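Local coordinates for protein proteasome accessory factor B/C (PafBC) (PDB 6SJ9) that probably regulates transcription in the bacterial DNA damage response, joining winged helix-turn-helix DNA-binding parts to WYL and WCX domains in one chain, at residues R343-Q348 against G571-A576; V546-L551 against P575-T580; D521-R526 against E537-S542. All coordinates share one frame; numbering follows the deposited sequence.

The three contacts lie on the same side of the chain's centre, interactions 2 and 3 on the sheet of the second WYL domain and interaction 1 beside it. Interaction 3 pairs two neighbouring strands of that sheet, interaction 2 packs the loop segment 575-580 against edge strand 545-550, and interaction 1 joins the preceding part of that loop, 571-576, to the segment leading into helix 346-360. Centres of interactions 2 and 3 are about 10 Å apart, those of 1 and 2 about 11 Å. Interactions 1 and 2 share P575 and A576, and a salt bridge from E346 OE2 to R526 NH2 (3.0 Å) ties interaction 1 to interaction 3. A thiocyanate, probably from the crystallisation liquor, lies about 4 Å from the A576 side chain.

Interaction 1: R343-Q348 against G571-A576; sequences RTSEDQ and GQDFPA
R343 lays its CB against the ring of P575, CB to CG 3.6 Å, while the rest of its chain runs extended away from the contact and NH1 bonds to the carbonyl of F579. T344 supplies the one direct hydrogen bond between the segments: A576 N donates to T344 O at 2.8 Å. S345 is the N-cap of helix 346-360. Its OG, set between the backbone N and the carbonyl carbon (chi1 63°), accepts from Q348 N at 3.2 Å and meets a water that donates to D573 OD2. S345 CB rests on F574 O, 3.4 Å away. E346 spreads CG over the A576 methyl, with 3.7 Å between CG and CB, and a second water links its amide N to F574 O; its carboxylate goes on to a salt bridge with R526. At D347 the partner is of like charge, OD2 lying 3.2 Å from D573 OD2 in the model, where D573 is poorly ordered, with the carboxylate planes 68° apart. Two acidic groups this close would be expected to repel unless one carries a proton or solvent screens them, and the disorder is consistent with a loosely held acidic pair beside the backbone bond.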
# COMPACT_ATOMS: atom_id res chain seq x y z
N ARG A 343 -5.84 -5.43 -12.60
CA ARG A 343 -4.98 -5.97 -11.55
C ARG A 343 -3.51 -5.76 -11.89
O ARG A 343 -3.05 -6.09 -12.98
CB ARG A 343 -5.27 -7.46 -11.36
CG ARG A 343 -6.57 -7.73 -10.59
CD ARG A 343 -7.04 -9.17 -10.73
NE ARG A 343 -8.33 -9.22 -10.06
CZ ARG A 343 -8.49 -9.34 -8.75
NH1 ARG A 343 -7.43 -9.50 -7.96
NH2 ARG A 343 -9.72 -9.34 -8.24
N THR A 344 -2.80 -5.15 -10.96
CA THR A 344 -1.45 -4.68 -11.25
C THR A 344 -0.54 -5.81 -11.69
O THR A 344 -0.49 -6.86 -11.05
CB THR A 344 -0.93 -4.02 -9.99
OG1 THR A 344 -1.93 -3.07 -9.60
CG2 THR A 344 0.44 -3.31 -10.24
N SER A 345 0.17 -5.60 -12.78
CA SER A 345 1.11 -6.57 -13.34
C SER A 345 2.56 -6.26 -12.94
O SER A 345 2.89 -5.20 -12.42
CB SER A 345 1.03 -6.58 -14.87
OG SER A 345 1.41 -5.30 -15.36
N GLU A 346 3.43 -7.21 -13.22
CA GLU A 346 4.87 -6.99 -13.02
C GLU A 346 5.40 -5.87 -13.93
O GLU A 346 6.22 -5.08 -13.50
CB GLU A 346 5.63 -8.30 -13.25
CG GLU A 346 5.28 -9.31 -12.16
CD GLU A 346 6.12 -10.61 -12.20
OE1 GLU A 346 6.66 -10.91 -13.28
OE2 GLU A 346 6.28 -11.27 -11.17
N ASP A 347 4.94 -5.77 -15.18
CA ASP A 347 5.35 -4.64 -16.02
C ASP A 347 5.00 -3.30 -15.36
O ASP A 347 5.81 -2.37 -15.34
CB ASP A 347 4.67 -4.71 -17.41
CG ASP A 347 5.33 -5.74 -18.36
OD1 ASP A 347 6.41 -6.27 -18.03
OD2 ASP A 347 4.74 -6.00 -19.47
N GLN A 348 3.81 -3.21 -14.79
CA GLN A 348 3.41 -1.95 -14.18
C GLN A 348 4.23 -1.65 -12.92
O GLN A 348 4.61 -0.50 -12.67
CB GLN A 348 1.90 -1.99 -13.87
CG GLN A 348 1.34 -0.71 -13.29
CD GLN A 348 -0.18 -0.72 -13.27
OE1 GLN A 348 -0.81 -1.79 -13.20
NE2 GLN A 348 -0.78 0.47 -13.35
N GLY A 571 -1.72 -14.96 -24.28
CA GLY A 571 -2.71 -14.09 -23.70
C GLY A 571 -2.17 -12.68 -23.59
O GLY A 571 -1.17 -12.32 -24.22
N GLN A 572 -2.84 -11.88 -22.78
CA GLN A 572 -2.33 -10.55 -22.52
C GLN A 572 -1.65 -10.62 -21.16
O GLN A 572 -1.41 -11.72 -20.64
CB GLN A 572 -3.47 -9.52 -22.58
CG GLN A 572 -3.04 -8.10 -23.00
CD GLN A 572 -4.23 -7.19 -23.35
OE1 GLN A 572 -5.25 -7.65 -23.87
NE2 GLN A 572 -4.10 -5.90 -23.07
N ASP A 573 -1.33 -9.48 -20.56
CA ASP A 573 -0.56 -9.57 -19.33
C ASP A 573 -1.37 -10.25 -18.24
O ASP A 573 -2.60 -10.33 -18.29
CB ASP A 573 -0.10 -8.19 -18.84
CG ASP A 573 1.21 -7.74 -19.47
OD1 ASP A 573 1.82 -8.54 -20.22
OD2 ASP A 573 1.63 -6.60 -19.20
N PHE A 574 -0.66 -10.77 -17.26
CA PHE A 574 -1.38 -11.26 -16.11
C PHE A 574 -0.94 -10.50 -14.86
O PHE A 574 0.09 -9.80 -14.85
CB PHE A 574 -1.26 -12.79 -15.92
CG PHE A 574 0.14 -13.33 -15.74
CD1 PHE A 574 0.62 -13.60 -14.46
CD2 PHE A 574 0.92 -13.68 -16.84
CE1 PHE A 574 1.89 -14.15 -14.28
CE2 PHE A 574 2.19 -14.24 -16.66
CZ PHE A 574 2.68 -14.47 -15.38
N PRO A 575 -1.74 -10.56 -13.82
CA PRO A 575 -1.40 -9.81 -12.62
C PRO A 575 -0.10 -10.33 -11.99
O PRO A 575 0.27 -11.50 -12.11
CB PRO A 575 -2.61 -10.04 -11.72
CG PRO A 575 -3.73 -10.50 -12.66
CD PRO A 575 -3.03 -11.27 -13.71
N ALA A 576 0.57 -9.43 -11.29
CA ALA A 576 1.69 -9.85 -10.48
C ALA A 576 1.16 -10.69 -9.31
O ALA A 576 -0.04 -10.73 -9.02
CB ALA A 576 2.41 -8.62 -9.97
O HOH W 1 0.67 -4.23 -17.61
O HOH W 2 2.87 -9.66 -14.36

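Interaction 2: V546-L551 against P575-T580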
# COMPACT_ATOMS: atom_id res chain seq x y z
N VAL A 546 -3.58 -17.27 -14.48
CA VAL A 546 -2.55 -17.49 -13.47
C VAL A 546 -3.20 -17.26 -12.12
O VAL A 546 -3.95 -16.30 -11.95
CB VAL A 546 -1.35 -16.56 -13.71
CG1 VAL A 546 -0.35 -16.72 -12.59
CG2 VAL A 546 -0.63 -16.90 -15.07
N ARG A 547 -2.99 -18.19 -11.20
CA ARG A 547 -3.42 -18.02 -9.83
C ARG A 547 -2.23 -18.29 -8.92
O ARG A 547 -1.24 -18.89 -9.35
CB ARG A 547 -4.57 -18.97 -9.46
CG ARG A 547 -5.84 -18.77 -10.31
CD ARG A 547 -6.57 -17.53 -9.82
NE ARG A 547 -7.84 -17.26 -10.49
CZ ARG A 547 -7.98 -16.78 -11.73
NH1 ARG A 547 -6.92 -16.51 -12.50
NH2 ARG A 547 -9.20 -16.57 -12.20
N ASN A 548 -2.37 -17.88 -7.65
CA ASN A 548 -1.35 -18.09 -6.64
C ASN A 548 -1.99 -18.86 -5.52
O ASN A 548 -2.94 -18.37 -4.91
CB ASN A 548 -0.77 -16.75 -6.14
CG ASN A 548 0.08 -16.13 -7.18
OD1 ASN A 548 1.28 -16.38 -7.21
ND2 ASN A 548 -0.52 -15.42 -8.13
N PHE A 549 -1.47 -20.05 -5.26
CA PHE A 549 -2.03 -20.99 -4.31
C PHE A 549 -1.14 -21.07 -3.08
O PHE A 549 0.08 -20.88 -3.16
CB PHE A 549 -2.14 -22.39 -4.96
CG PHE A 549 -3.03 -22.45 -6.24
CD1 PHE A 549 -2.48 -22.31 -7.50
CD2 PHE A 549 -4.38 -22.72 -6.14
CE1 PHE A 549 -3.29 -22.42 -8.67
CE2 PHE A 549 -5.21 -22.82 -7.30
CZ PHE A 549 -4.67 -22.65 -8.55
N ARG A 550 -1.74 -21.44 -1.96
CA ARG A 550 -1.02 -21.67 -0.72
C ARG A 550 -0.58 -23.12 -0.66
O ARG A 550 -1.42 -24.02 -0.78
CB ARG A 550 -1.89 -21.35 0.51
CG ARG A 550 -2.24 -19.85 0.69
CD ARG A 550 -3.11 -19.61 1.92
NE ARG A 550 -2.52 -20.11 3.18
CZ ARG A 550 -1.76 -19.36 4.00
NH1 ARG A 550 -1.52 -18.08 3.72
NH2 ARG A 550 -1.25 -19.90 5.12
N LEU A 551 0.72 -23.34 -0.45
CA LEU A 551 1.23 -24.70 -0.33
C LEU A 551 0.49 -25.45 0.77
O LEU A 551 0.17 -26.65 0.63
CB LEU A 551 2.73 -24.68 -0.05
CG LEU A 551 3.46 -26.00 -0.29
CD1 LEU A 551 3.36 -26.35 -1.73
CD2 LEU A 551 4.92 -25.82 0.03
N PRO A 575 -1.74 -10.56 -13.82
CA PRO A 575 -1.40 -9.81 -12.62
C PRO A 575 -0.10 -10.33 -11.99
O PRO A 575 0.27 -11.50 -12.11
CB PRO A 575 -2.61 -10.04 -11.72
CG PRO A 575 -3.73 -10.50 -12.66
CD PRO A 575 -3.03 -11.27 -13.71
N ALA A 576 0.57 -9.43 -11.29
CA ALA A 576 1.69 -9.85 -10.48
C ALA A 576 1.16 -10.69 -9.31
O ALA A 576 -0.04 -10.73 -9.02
CB ALA A 576 2.41 -8.62 -9.97
N ARG A 577 2.08 -11.33 -8.60
CA ARG A 577 1.71 -12.43 -7.73
C ARG A 577 0.76 -12.04 -6.60
O ARG A 577 -0.06 -12.86 -6.18
CB ARG A 577 2.96 -13.08 -7.16
CG ARG A 577 3.62 -14.00 -8.13
CD ARG A 577 4.94 -14.53 -7.51
NE ARG A 577 6.00 -13.51 -7.57
CZ ARG A 577 7.29 -13.76 -7.30
NH1 ARG A 577 7.67 -14.99 -6.96
NH2 ARG A 577 8.19 -12.79 -7.39
N LEU A 578 0.89 -10.83 -6.03
CA LEU A 578 -0.01 -10.42 -4.96
C LEU A 578 -1.31 -9.85 -5.48
O LEU A 578 -2.09 -9.30 -4.68
CB LEU A 578 0.66 -9.35 -4.06
CG LEU A 578 1.80 -9.94 -3.23
CD1 LEU A 578 2.53 -8.88 -2.42
CD2 LEU A 578 1.15 -11.00 -2.29
N PHE A 579 -1.53 -9.85 -6.79
CA PHE A 579 -2.70 -9.22 -7.38
C PHE A 579 -3.65 -10.17 -8.13
O PHE A 579 -4.70 -9.72 -8.63
CB PHE A 579 -2.23 -8.08 -8.28
CG PHE A 579 -1.54 -6.94 -7.54
CD1 PHE A 579 -0.19 -6.97 -7.31
CD2 PHE A 579 -2.29 -5.90 -6.98
CE1 PHE A 579 0.47 -5.95 -6.65
CE2 PHE A 579 -1.65 -4.82 -6.33
CZ PHE A 579 -0.26 -4.85 -6.15
N THR A 580 -3.32 -11.45 -8.27
CA THR A 580 -4.23 -12.38 -8.96
C THR A 580 -5.51 -12.58 -8.15
O THR A 580 -5.47 -12.48 -6.92
CB THR A 580 -3.56 -13.73 -9.24
OG1 THR A 580 -3.06 -14.29 -8.02
CG2 THR A 580 -2.41 -13.58 -10.20
O HOH W 3 1.09 -14.09 -10.56
O HOH W 4 -4.44 -16.14 -6.85
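The amide of N548 reaches across to T580 and R577, meeting each side chain at about a right angle. Its CG is anti to the carbonyl carbon (chi1 -71°), and the amide turns so that ND2 donates to T580 OG1 at 2.8 Å, with the hydroxyl close to the amide plane. The N-H points nearly straight at the oxygen, 159° at the hydrogen. On the other branch, OD1 lies against the aliphatic part of R577, 3.5 Å from CG, and the amide and guanidinium planes stand 45° apart. The polar ends are satisfied by other residues: Y528 OH bonds N548 OD1, and D442 forms a salt bridge with R577, whose guanidinium also makes a cation-pi contact with Y528. Strand 545-550 is an outermost strand of the five-stranded antiparallel sheet of the second WYL domain, and the loop that leads on to strand 586-592 folds back against it through side chains, backbone carbonyls and bridging waters. T580 turns its hydroxyl toward the strand, where a water bridges OG1 to N548 N, at 2.6 Å from OG1 and 2.8 Å from the amide N. Its methyl CG2 packs on V546 O at 3.6 Å. A second water accepts from N548 ND2 (3.2 Å) and donates to P575 O, while R547, whose CB points away from the loop, folds its guanidinium back to give NH1 to V546 O.

Interaction 3: D521-R526 against E537-S542; sequences DVDPLR and EAYCHS
V522 and C540, D523 and Y539, and P524 and A538 pair along the antiparallel strands of a beta hairpin in the sheet of the second WYL domain, and a classic beta bulge interrupts the register at L525 and R526, which both face E537. D523 and Y539 form a hydrogen-bonded pair, N to O in each direction at 2.9 Å. V522 with C540 and P524 with A538 are non-hydrogen-bonded pairs, and their side chains share one face, where V522 CB meets A538 CB. At the bulge E537 O accepts twice, from L525 N at 2.8 Å and from R526 N at 3.3 Å, while E537 N donates to R526 O. The carboxylate of E537 is gripped side-on by R526. E537 swings CG opposite its amide nitrogen (chi1 -178°), and its extended chain runs beside that of R526, in the same direction. R526 NE bonds OE2 at 2.9 Å and NH2 bonds OE1 at 3.0 Å, both oxygens lying near the guanidinium plane, although NE meets OE2 from above the plane of the carboxylate. NH2 also serves E346, so this one nitrogen joins two acids, a setting that would favour charged carboxylates. D521 O accepts from H541 N at 2.9 Å, and from H541 ND1 at 3.3 Å from above the carbonyl plane; D521 N donates to a water that also bonds S542 OG. S565 OG bonds both H541 NE2 and D523 OD2, Q504 NE2 bonds D523 OD1, and the edge of the imidazole turns to that aspartate, with CE1 3.1 Å from OD2.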
# COMPACT_ATOMS: atom_id res chain seq x y z
N ASP A 521 -6.05 -29.01 -13.36
CA ASP A 521 -4.74 -29.11 -13.99
C ASP A 521 -4.07 -27.75 -13.96
O ASP A 521 -4.71 -26.75 -14.30
CB ASP A 521 -4.89 -29.57 -15.46
CG ASP A 521 -5.35 -31.05 -15.55
OD1 ASP A 521 -4.93 -31.91 -14.73
OD2 ASP A 521 -6.14 -31.32 -16.43
N VAL A 522 -2.81 -27.70 -13.51
CA VAL A 522 -2.06 -26.44 -13.45
C VAL A 522 -0.67 -26.61 -14.06
O VAL A 522 -0.05 -27.68 -13.97
CB VAL A 522 -1.94 -25.89 -12.01
CG1 VAL A 522 -3.26 -25.87 -11.41
CG2 VAL A 522 -1.05 -26.78 -11.14
N ASP A 523 -0.17 -25.52 -14.66
CA ASP A 523 1.21 -25.41 -15.08
C ASP A 523 1.92 -24.69 -13.96
O ASP A 523 1.76 -23.47 -13.81
CB ASP A 523 1.36 -24.61 -16.39
CG ASP A 523 0.58 -25.22 -17.56
OD1 ASP A 523 0.53 -26.47 -17.71
OD2 ASP A 523 0.09 -24.42 -18.40
N PRO A 524 2.69 -25.38 -13.12
CA PRO A 524 3.44 -24.69 -12.06
C PRO A 524 4.49 -23.76 -12.65
O PRO A 524 5.21 -24.12 -13.58
CB PRO A 524 4.09 -25.83 -11.27
CG PRO A 524 4.18 -26.95 -12.24
CD PRO A 524 2.94 -26.84 -13.13
N LEU A 525 4.59 -22.57 -12.08
CA LEU A 525 5.51 -21.55 -12.57
C LEU A 525 6.60 -21.17 -11.58
O LEU A 525 7.78 -21.21 -11.93
CB LEU A 525 4.71 -20.28 -12.95
CG LEU A 525 3.65 -20.51 -14.05
CD1 LEU A 525 2.84 -19.27 -14.37
CD2 LEU A 525 4.29 -21.02 -15.38
N ARG A 526 6.23 -20.77 -10.35
CA ARG A 526 7.17 -20.28 -9.35
C ARG A 526 6.72 -20.70 -7.97
O ARG A 526 5.53 -20.62 -7.64
CB ARG A 526 7.25 -18.74 -9.36
CG ARG A 526 8.10 -18.23 -10.49
CD ARG A 526 8.28 -16.72 -10.36
NE ARG A 526 7.02 -16.04 -10.71
CZ ARG A 526 6.92 -14.73 -10.83
NH1 ARG A 526 8.01 -13.96 -10.62
NH2 ARG A 526 5.77 -14.20 -11.18
N GLU A 537 2.85 -19.96 -7.71
CA GLU A 537 2.17 -19.38 -8.85
C GLU A 537 2.04 -20.44 -9.95
O GLU A 537 2.98 -21.20 -10.23
CB GLU A 537 2.99 -18.20 -9.38
CG GLU A 537 2.34 -17.52 -10.53
CD GLU A 537 3.34 -16.60 -11.27
OE1 GLU A 537 3.01 -15.42 -11.47
OE2 GLU A 537 4.48 -17.06 -11.62
N ALA A 538 0.85 -20.54 -10.54
CA ALA A 538 0.59 -21.57 -11.53
C ALA A 538 -0.48 -21.09 -12.50
O ALA A 538 -1.41 -20.37 -12.13
CB ALA A 538 0.12 -22.86 -10.85
N TYR A 539 -0.35 -21.50 -13.75
CA TYR A 539 -1.43 -21.27 -14.70
C TYR A 539 -2.49 -22.33 -14.45
O TYR A 539 -2.21 -23.52 -14.56
CB TYR A 539 -0.93 -21.30 -16.17
CG TYR A 539 -2.07 -20.91 -17.11
CD1 TYR A 539 -2.95 -21.85 -17.61
CD2 TYR A 539 -2.30 -19.57 -17.45
CE1 TYR A 539 -4.03 -21.50 -18.44
CE2 TYR A 539 -3.37 -19.20 -18.29
CZ TYR A 539 -4.23 -20.18 -18.78
OH TYR A 539 -5.28 -19.84 -19.60
N CYS A 540 -3.69 -21.91 -14.04
CA CYS A 540 -4.76 -22.83 -13.70
C CYS A 540 -5.64 -23.06 -14.93
O CYS A 540 -6.18 -22.10 -15.49
CB CYS A 540 -5.59 -22.32 -12.54
SG CYS A 540 -7.07 -23.37 -12.23
N HIS A 541 -5.71 -24.31 -15.41
CA HIS A 541 -6.56 -24.56 -16.57
C HIS A 541 -8.04 -24.52 -16.24
O HIS A 541 -8.83 -24.40 -17.16
CB HIS A 541 -6.19 -25.87 -17.27
CG HIS A 541 -4.88 -25.75 -17.96
ND1 HIS A 541 -3.69 -26.06 -17.33
CD2 HIS A 541 -4.55 -25.12 -19.11
CE1 HIS A 541 -2.68 -25.75 -18.13
NE2 HIS A 541 -3.18 -25.16 -19.21
N SER A 542 -8.44 -24.62 -14.97
CA SER A 542 -9.85 -24.40 -14.66
C SER A 542 -10.26 -22.93 -14.66
O SER A 542 -11.38 -22.63 -15.05
CB SER A 542 -10.22 -25.03 -13.32
OG SER A 542 -10.08 -26.42 -13.47
O HOH W 5 -8.47 -27.91 -14.89